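Local atomic coordinates of putative uncharacterized protein (Leishmania major, PDB entry 3M3I), a protein that is of unknown function but belongs to the cupin superfamily (DUF985 family) and adopts a compact beta fold that assembles as a dimer. Residues N19-W24 with Y64-P69; L30-H33 with G37-S40; E82-M85 with P91-L94. All coordinates share one frame; numbering follows the deposited sequence.

All contacts belong to one cupin fold. Each has at least one strand in the seven-stranded antiparallel sheet, and contact 3 crosses to the second sheet through strand 92-98. Contacts 1 and 2, with centres about 9 Å apart, are joined directly through adjacent strands: Leu66 O lies 2.8 Å from Tyr38 N, a probable hydrogen bond. Contact 2 is nested in the loop that contact 1 closes. Contact 3 lies deeper, its centre about 14 Å from that of contact 1, and meets it where Phe65 CD2 packs 3.7 Å from Trp84 CZ3. Contacts 2 and 3 do not touch, their nearest atoms being about 7 Å apart. Contacts 1 and 3 both reach the second subunit.

Contact 1 of 3, residues N19-W24 with Y64-P69; sequences NTAEFW and YFLCTP
Leu66 reaches out from the end of a cupin-fold strand to meet Ala21 and Trp24 in the first turn of the N-terminal helix 21-27. The helix thereby lies against one side of strand 56-67 through contacts that are mostly between apolar side chains and bury a modest 135 Å² in total. From CB, the leucine extends with CG anti to its backbone N (chi1 178°), which carries the branch point straight out from the strand toward the helix. CG is the fork, and both methyls reach the helix. CD1 goes to the base of the tryptophan, 3.6 Å from Trp24 CB, and also lies 4.0 Å from the carbonyl oxygen Ala21 O, so it occupies the corner between the two residues on this side of the helix. CD2 turns the other way and meets the alanine methyl more loosely, 4.4 Å from Ala21 CB.

Thr68, two residues beyond Leu66 on the same side, adds a second point of support: its methyl CG2 lies 4.0 Å from Ala21 CB. The small alanine side chain thus faces both Leu66 and Thr68.

Trp24 touches the strand at its root, whereas its indole leads away. There NE1 is hydrogen-bonded to the hydroxyl of Tyr171. Trp24 also packs on Ala138 of the second subunit, so the same residue faces both the strand and the dimer partner. One face of the indole is covered from within the helix by Phe23 CD1, 3.6 Å above the plane and over its centre. Over one face of the Phe23 ring, in turn, lies Asn19 OD1 from the preceding loop, 3.6 Å above the plane and over its centre.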
loop_
_atom_site.group_PDB
_atom_site.type_symbol
_atom_site.label_atom_id
_atom_site.label_comp_id
_atom_site.label_asym_id
_atom_site.label_seq_id
_atom_site.Cartn_x
_atom_site.Cartn_y
_atom_site.Cartn_z
ATOM N N ASN A 19 4.285 21.478 -3.788
ATOM C CA ASN A 19 4.893 20.514 -4.703
ATOM C C ASN A 19 4.073 20.347 -5.983
ATOM O O ASN A 19 2.943 20.829 -6.099
ATOM C CB ASN A 19 5.057 19.139 -4.038
ATOM C CG ASN A 19 6.097 19.130 -2.928
ATOM O OD1 ASN A 19 6.973 19.985 -2.863
ATOM N ND2 ASN A 19 6.007 18.135 -2.059
ATOM N N THR A 20 4.657 19.614 -6.923
ATOM C CA THR A 20 4.252 19.603 -8.302
ATOM C C THR A 20 4.890 18.314 -8.845
ATOM O O THR A 20 5.771 17.757 -8.180
ATOM C CB THR A 20 4.784 20.905 -8.975
ATOM O OG1 THR A 20 4.159 21.116 -10.247
ATOM C CG2 THR A 20 6.323 20.870 -9.118
ATOM N N ALA A 21 4.455 17.846 -10.019
ATOM C CA ALA A 21 4.937 16.578 -10.605
ATOM C C ALA A 21 6.453 16.445 -10.771
ATOM O O ALA A 21 7.011 15.391 -10.486
ATOM C CB ALA A 21 4.256 16.309 -11.951
ATOM N N GLU A 22 7.108 17.500 -11.248
ATOM C CA GLU A 22 8.567 17.509 -11.426
ATOM C C GLU A 22 9.293 17.075 -10.168
ATOM O O GLU A 22 10.229 16.279 -10.238
ATOM C CB GLU A 22 9.075 18.910 -11.808
ATOM C CG GLU A 22 8.741 19.325 -13.220
ATOM C CD GLU A 22 9.282 20.707 -13.602
ATOM O OE1 GLU A 22 10.286 21.179 -13.012
ATOM O OE2 GLU A 22 8.690 21.313 -14.521
ATOM N N PHE A 23 8.865 17.634 -9.033
ATOM C CA PHE A 23 9.432 17.330 -7.715
ATOM C C PHE A 23 9.433 15.824 -7.427
ATOM O O PHE A 23 10.457 15.262 -7.061
ATOM C CB PHE A 23 8.653 18.102 -6.627
ATOM C CG PHE A 23 9.033 17.740 -5.217
ATOM C CD1 PHE A 23 8.433 16.654 -4.578
ATOM C CD2 PHE A 23 9.970 18.492 -4.524
ATOM C CE1 PHE A 23 8.779 16.320 -3.277
ATOM C CE2 PHE A 23 10.317 18.169 -3.215
ATOM C CZ PHE A 23 9.726 17.081 -2.589
ATOM N N TRP A 24 8.289 15.178 -7.600
ATOM C CA TRP A 24 8.153 13.750 -7.283
ATOM C C TRP A 24 8.850 12.838 -8.289
ATOM O O TRP A 24 9.337 11.776 -7.915
ATOM C CB TRP A 24 6.692 13.351 -7.185
ATOM C CG TRP A 24 6.010 13.960 -6.046
ATOM C CD1 TRP A 24 5.017 14.882 -6.088
ATOM C CD2 TRP A 24 6.288 13.721 -4.666
ATOM N NE1 TRP A 24 4.646 15.230 -4.812
ATOM C CE2 TRP A 24 5.409 14.526 -3.920
ATOM C CE3 TRP A 24 7.196 12.903 -3.990
ATOM C CZ2 TRP A 24 5.401 14.536 -2.535
ATOM C CZ3 TRP A 24 7.191 12.910 -2.617
ATOM C CH2 TRP A 24 6.296 13.726 -1.897
ATOM N N TYR A 64 5.965 2.962 -6.863
ATOM C CA TYR A 64 5.427 4.301 -6.808
ATOM C C TYR A 64 4.830 4.603 -8.185
ATOM O O TYR A 64 5.465 4.368 -9.190
ATOM C CB TYR A 64 6.526 5.287 -6.521
ATOM C CG TYR A 64 7.069 5.293 -5.107
ATOM C CD1 TYR A 64 6.273 5.677 -4.031
ATOM C CD2 TYR A 64 8.388 4.976 -4.855
ATOM C CE1 TYR A 64 6.785 5.721 -2.745
ATOM C CE2 TYR A 64 8.901 5.011 -3.579
ATOM C CZ TYR A 64 8.105 5.388 -2.529
ATOM O OH TYR A 64 8.633 5.429 -1.257
ATOM N N PHE A 65 3.607 5.107 -8.236
ATOM C CA PHE A 65 2.996 5.470 -9.504
ATOM C C PHE A 65 2.494 6.906 -9.475
ATOM O O PHE A 65 1.734 7.267 -8.590
ATOM C CB PHE A 65 1.846 4.521 -9.837
ATOM C CG PHE A 65 1.248 4.772 -11.177
ATOM C CD1 PHE A 65 1.865 4.301 -12.323
ATOM C CD2 PHE A 65 0.095 5.515 -11.304
ATOM C CE1 PHE A 65 1.324 4.546 -13.571
ATOM C CE2 PHE A 65 -0.456 5.761 -12.551
ATOM C CZ PHE A 65 0.167 5.280 -13.686
ATOM N N LEU A 66 2.914 7.714 -10.447
ATOM C CA LEU A 66 2.423 9.094 -10.589
ATOM C C LEU A 66 1.718 9.264 -11.937
ATOM O O LEU A 66 2.139 8.716 -12.953
ATOM C CB LEU A 66 3.561 10.104 -10.388
ATOM C CG LEU A 66 3.309 11.617 -10.532
ATOM C CD1 LEU A 66 4.330 12.453 -9.733
ATOM C CD2 LEU A 66 3.334 12.041 -11.995
ATOM N N CYS A 67 0.635 10.031 -11.920
ATOM C CA CYS A 67 -0.255 10.228 -13.064
ATOM C C CYS A 67 -0.438 11.742 -13.243
ATOM O O CYS A 67 -0.486 12.467 -12.265
ATOM C CB CYS A 67 -1.584 9.552 -12.752
ATOM S SG CYS A 67 -2.719 9.199 -14.115
ATOM N N THR A 68 -0.514 12.204 -14.488
ATOM C CA THR A 68 -0.739 13.618 -14.809
ATOM C C THR A 68 -1.886 13.717 -15.816
ATOM O O THR A 68 -2.302 12.707 -16.365
ATOM C CB THR A 68 0.530 14.269 -15.403
ATOM O OG1 THR A 68 1.064 13.424 -16.430
ATOM C CG2 THR A 68 1.597 14.478 -14.339
ATOM N N PRO A 69 -2.412 14.933 -16.055
ATOM C CA PRO A 69 -3.437 15.067 -17.105
ATOM C C PRO A 69 -2.914 14.772 -18.523
ATOM O O PRO A 69 -3.665 14.279 -19.359
ATOM C CB PRO A 69 -3.893 16.522 -16.972
ATOM C CG PRO A 69 -3.486 16.936 -15.604
ATOM C CD PRO A 69 -2.238 16.187 -15.305
#

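Contact 2 of 3, residues L30-H33 with G37-S40; sequences LVPH and GYYS
Val31 and Tyr39 form the hydrogen-bonded pair of an antiparallel beta hairpin between strands 31-32 and 38-44. Val31 N donates to Tyr39 O at 2.8 Å, nearly straight at 166°, and Tyr39 N returns a bond to Val31 O at 2.6 Å. Nearer the turn, His33 N binds Gly37 O at 3.1 Å, so the ladder continues past Pro32, which has no N-H to give, and its non-hydrogen-bonded partner Tyr38. CA-H...O contacts supplement the ladder, with Leu30 CA directed at Tyr39 O and Tyr38 CA at Val31 O.

Outward from the backbone, the histidine and tyrosine rings make a T-shaped pair. The edge of His33 points at the face of Tyr39, with centroids 4.4 Å apart and planes at 72°. CD2 is the atom that makes the approach, 3.3 Å above the phenol plane and over its centre. His33 CG stands anti to the backbone N (chi1 -164°), which sends the imidazole across the hairpin to this face. At the tyrosine's edge, Val31 O and Pro32 O both lie near the ring plane. Val31 CG2 approaches Tyr39 CE2 obliquely at 3.8 Å, from the side opposite the imidazole.

Away from the side that carries Val31 and Tyr39, Leu30 CB meets Tyr38 CB at 3.9 Å, while Leu30 CD2 lies beside the hydroxyl of Ser40. Backbone bonds of Tyr38 with Leu66 and of Ser40 with Tyr64 join the hairpin to strand 56-67, and Leu30 adds packing on Tyr64 and Leu66.

The aromatic pair is consistent with a weakly positive C-H edge of the imidazole set against the tyrosine pi cloud. Along the CD2-CE2 edge of the phenol ring, the carbonyl oxygens would complement its C-H groups similarly.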
loop_
_atom_site.group_PDB
_atom_site.type_symbol
_atom_site.label_atom_id
_atom_site.label_comp_id
_atom_site.label_asym_id
_atom_site.label_seq_id
_atom_site.Cartn_x
_atom_site.Cartn_y
_atom_site.Cartn_z
ATOM N N LEU A 30 11.270 8.486 -10.732
ATOM C CA LEU A 30 10.232 7.865 -11.542
ATOM C C LEU A 30 10.622 7.982 -13.012
ATOM O O LEU A 30 11.257 8.964 -13.417
ATOM C CB LEU A 30 8.868 8.539 -11.296
ATOM C CG LEU A 30 8.403 8.736 -9.838
ATOM C CD1 LEU A 30 7.112 9.533 -9.776
ATOM C CD2 LEU A 30 8.235 7.412 -9.121
ATOM N N VAL A 31 10.268 6.974 -13.793
ATOM C CA VAL A 31 10.441 6.984 -15.244
ATOM C C VAL A 31 9.110 6.616 -15.879
ATOM O O VAL A 31 8.186 6.241 -15.159
ATOM C CB VAL A 31 11.557 6.029 -15.696
ATOM C CG1 VAL A 31 12.857 6.403 -14.997
ATOM C CG2 VAL A 31 11.194 4.579 -15.397
ATOM N N PRO A 32 8.987 6.757 -17.220
ATOM C CA PRO A 32 7.724 6.441 -17.888
ATOM C C PRO A 32 7.399 4.960 -17.857
ATOM O O PRO A 32 8.285 4.127 -17.994
ATOM C CB PRO A 32 7.972 6.882 -19.336
ATOM C CG PRO A 32 8.958 7.951 -19.214
ATOM C CD PRO A 32 9.884 7.492 -18.123
ATOM N N HIS A 33 6.120 4.667 -17.692
ATOM C CA HIS A 33 5.595 3.320 -17.673
ATOM C C HIS A 33 4.896 3.065 -19.012
ATOM O O HIS A 33 4.315 3.979 -19.588
ATOM C CB HIS A 33 4.608 3.195 -16.508
ATOM C CG HIS A 33 4.280 1.788 -16.139
ATOM N ND1 HIS A 33 3.482 0.983 -16.919
ATOM C CD2 HIS A 33 4.645 1.039 -15.075
ATOM C CE1 HIS A 33 3.371 -0.202 -16.352
ATOM N NE2 HIS A 33 4.061 -0.192 -15.227
ATOM N N GLY A 37 1.785 7.451 -17.581
ATOM C CA GLY A 37 2.218 7.895 -16.269
ATOM C C GLY A 37 3.647 7.520 -15.939
ATOM O O GLY A 37 4.373 7.059 -16.787
ATOM N N TYR A 38 4.036 7.710 -14.682
ATOM C CA TYR A 38 5.428 7.550 -14.262
ATOM C C TYR A 38 5.548 6.517 -13.129
ATOM O O TYR A 38 4.593 6.282 -12.399
ATOM C CB TYR A 38 6.001 8.919 -13.879
ATOM C CG TYR A 38 5.867 9.930 -15.015
ATOM C CD1 TYR A 38 4.671 10.602 -15.238
ATOM C CD2 TYR A 38 6.925 10.189 -15.879
ATOM C CE1 TYR A 38 4.530 11.511 -16.282
ATOM C CE2 TYR A 38 6.796 11.100 -16.924
ATOM C CZ TYR A 38 5.589 11.753 -17.122
ATOM O OH TYR A 38 5.444 12.662 -18.159
ATOM N N TYR A 39 6.708 5.873 -12.997
ATOM C CA TYR A 39 6.862 4.843 -11.981
ATOM C C TYR A 39 8.294 4.473 -11.587
ATOM O O TYR A 39 9.244 4.873 -12.218
ATOM C CB TYR A 39 6.121 3.581 -12.420
ATOM C CG TYR A 39 6.964 2.589 -13.168
ATOM C CD1 TYR A 39 7.137 1.296 -12.687
ATOM C CD2 TYR A 39 7.579 2.928 -14.359
ATOM C CE1 TYR A 39 7.903 0.385 -13.371
ATOM C CE2 TYR A 39 8.350 2.023 -15.043
ATOM C CZ TYR A 39 8.507 0.757 -14.545
ATOM O OH TYR A 39 9.264 -0.161 -15.234
ATOM N N SER A 40 8.415 3.707 -10.505
ATOM C CA SER A 40 9.646 2.979 -10.223
ATOM C C SER A 40 9.374 1.796 -9.304
ATOM O O SER A 40 8.542 1.877 -8.426
ATOM C CB SER A 40 10.699 3.892 -9.604
ATOM O OG SER A 40 10.248 4.375 -8.362
#

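Contact 3 of 3, residues E82-M85 with P91-L94; sequences ETWM and PLQL
Trp84 and Leu92 lie on extended segments that run in opposite senses, but their CA atoms, the nearest across the contact, are 9.4 Å apart, so the two strands face each other through side chains and are not paired by backbone bonds. This is the face-to-face packing of two sheets that fills the interior of a cupin fold, and here the indole of Trp84 lies between the strands and meets both leucines.

Trp84 points toward the opposite strand, with CG beside the backbone N (chi1 -67°), and offers one face of its ring to Leu94. The CD2 methyl of that leucine sits over the six-membered ring, 4.0 Å from its centroid and only 11° off the normal, a well-centred CH-pi contact. Its second methyl, CD1, lies over toward the pyrrole part, 4.1 Å from Trp84 CG, so the forked end of Leu94 spreads along the length of the indole. Leu92 approaches with its CD2 near the CE3 and CZ3 side of the benzene ring, although the modelled separation is too short to be relied upon.

The polar corner of the indole is turned to its own strand. Trp84 NE1 makes a weak, bent hydrogen bond to Glu82 OE1 (3.3 Å, 125° at the hydrogen), and Glu82 O lies at the ring edge in its plane. The weak bond may favour the observed ring orientation.

Around this buried pairing, Phe156 of strand 155-159 and Val150 of strand 147-150 pack on Trp84, while Val136 of strand 130-136 supports both leucines. Strand 81-87 is flanked in its sheet by strands 147-150 and 172-179, and at Met85 it meets Met85 of the second subunit.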
loop_
_atom_site.group_PDB
_atom_site.type_symbol
_atom_site.label_atom_id
_atom_site.label_comp_id
_atom_site.label_asym_id
_atom_site.label_seq_id
_atom_site.Cartn_x
_atom_site.Cartn_y
_atom_site.Cartn_z
ATOM N N GLU A 82 -4.494 -5.480 -7.727
ATOM C CA GLU A 82 -3.576 -4.378 -7.513
ATOM C C GLU A 82 -4.195 -3.324 -6.584
ATOM O O GLU A 82 -5.267 -2.786 -6.858
ATOM C CB GLU A 82 -3.205 -3.754 -8.844
ATOM C CG GLU A 82 -2.218 -2.614 -8.698
ATOM C CD GLU A 82 -1.797 -2.020 -10.020
ATOM O OE1 GLU A 82 -2.666 -1.831 -10.901
ATOM O OE2 GLU A 82 -0.595 -1.734 -10.156
ATOM N N THR A 83 -3.494 -3.025 -5.497
ATOM C CA THR A 83 -4.006 -2.129 -4.468
ATOM C C THR A 83 -3.325 -0.771 -4.590
ATOM O O THR A 83 -2.098 -0.698 -4.624
ATOM C CB THR A 83 -3.784 -2.722 -3.036
ATOM O OG1 THR A 83 -4.511 -3.953 -2.897
ATOM C CG2 THR A 83 -4.244 -1.758 -1.982
ATOM N N TRP A 84 -4.138 0.286 -4.633
ATOM C CA TRP A 84 -3.699 1.670 -4.848
ATOM C C TRP A 84 -3.833 2.526 -3.585
ATOM O O TRP A 84 -4.930 2.706 -3.109
ATOM C CB TRP A 84 -4.579 2.296 -5.928
ATOM C CG TRP A 84 -4.387 1.685 -7.251
ATOM C CD1 TRP A 84 -4.698 0.411 -7.620
ATOM C CD2 TRP A 84 -3.839 2.319 -8.406
ATOM N NE1 TRP A 84 -4.368 0.206 -8.934
ATOM C CE2 TRP A 84 -3.832 1.360 -9.441
ATOM C CE3 TRP A 84 -3.341 3.601 -8.662
ATOM C CZ2 TRP A 84 -3.349 1.637 -10.710
ATOM C CZ3 TRP A 84 -2.869 3.886 -9.930
ATOM C CH2 TRP A 84 -2.875 2.903 -10.944
ATOM N N MET A 85 -2.729 3.090 -3.088
ATOM C CA MET A 85 -2.700 3.882 -1.848
ATOM C C MET A 85 -2.343 5.340 -2.127
ATOM O O MET A 85 -1.270 5.594 -2.631
ATOM C CB MET A 85 -1.627 3.350 -0.897
ATOM C CG MET A 85 -2.081 2.333 0.114
ATOM S SD MET A 85 -2.103 0.623 -0.418
ATOM C CE MET A 85 -0.599 0.443 -1.375
ATOM N N PRO A 91 -6.682 13.810 -6.228
ATOM C CA PRO A 91 -7.249 12.473 -6.338
ATOM C C PRO A 91 -6.975 11.843 -7.675
ATOM O O PRO A 91 -6.973 12.530 -8.695
ATOM C CB PRO A 91 -8.760 12.698 -6.199
ATOM C CG PRO A 91 -8.973 14.138 -6.299
ATOM C CD PRO A 91 -7.706 14.784 -5.827
ATOM N N LEU A 92 -6.767 10.535 -7.655
ATOM C CA LEU A 92 -6.536 9.746 -8.845
ATOM C C LEU A 92 -7.870 9.095 -9.225
ATOM O O LEU A 92 -8.474 8.381 -8.410
ATOM C CB LEU A 92 -5.506 8.667 -8.524
ATOM C CG LEU A 92 -4.719 8.020 -9.657
ATOM C CD1 LEU A 92 -3.406 8.750 -9.866
ATOM C CD2 LEU A 92 -4.451 6.576 -9.311
ATOM N N GLN A 93 -8.342 9.346 -10.440
ATOM C CA GLN A 93 -9.562 8.719 -10.904
ATOM C C GLN A 93 -9.219 7.418 -11.596
ATOM O O GLN A 93 -8.510 7.406 -12.607
ATOM C CB GLN A 93 -10.346 9.631 -11.836
ATOM C CG GLN A 93 -11.719 9.084 -12.150
ATOM C CD GLN A 93 -12.543 9.994 -13.020
ATOM O OE1 GLN A 93 -12.454 11.209 -12.929
ATOM N NE2 GLN A 93 -13.371 9.403 -13.857
ATOM N N LEU A 94 -9.710 6.329 -11.019
ATOM C CA LEU A 94 -9.502 4.997 -11.525
ATOM C C LEU A 94 -10.729 4.640 -12.344
ATOM O O LEU A 94 -11.861 4.830 -11.889
ATOM C CB LEU A 94 -9.348 3.996 -10.378
ATOM C CG LEU A 94 -7.967 3.783 -9.785
ATOM C CD1 LEU A 94 -8.068 3.013 -8.481
ATOM C CD2 LEU A 94 -7.122 3.012 -10.796
#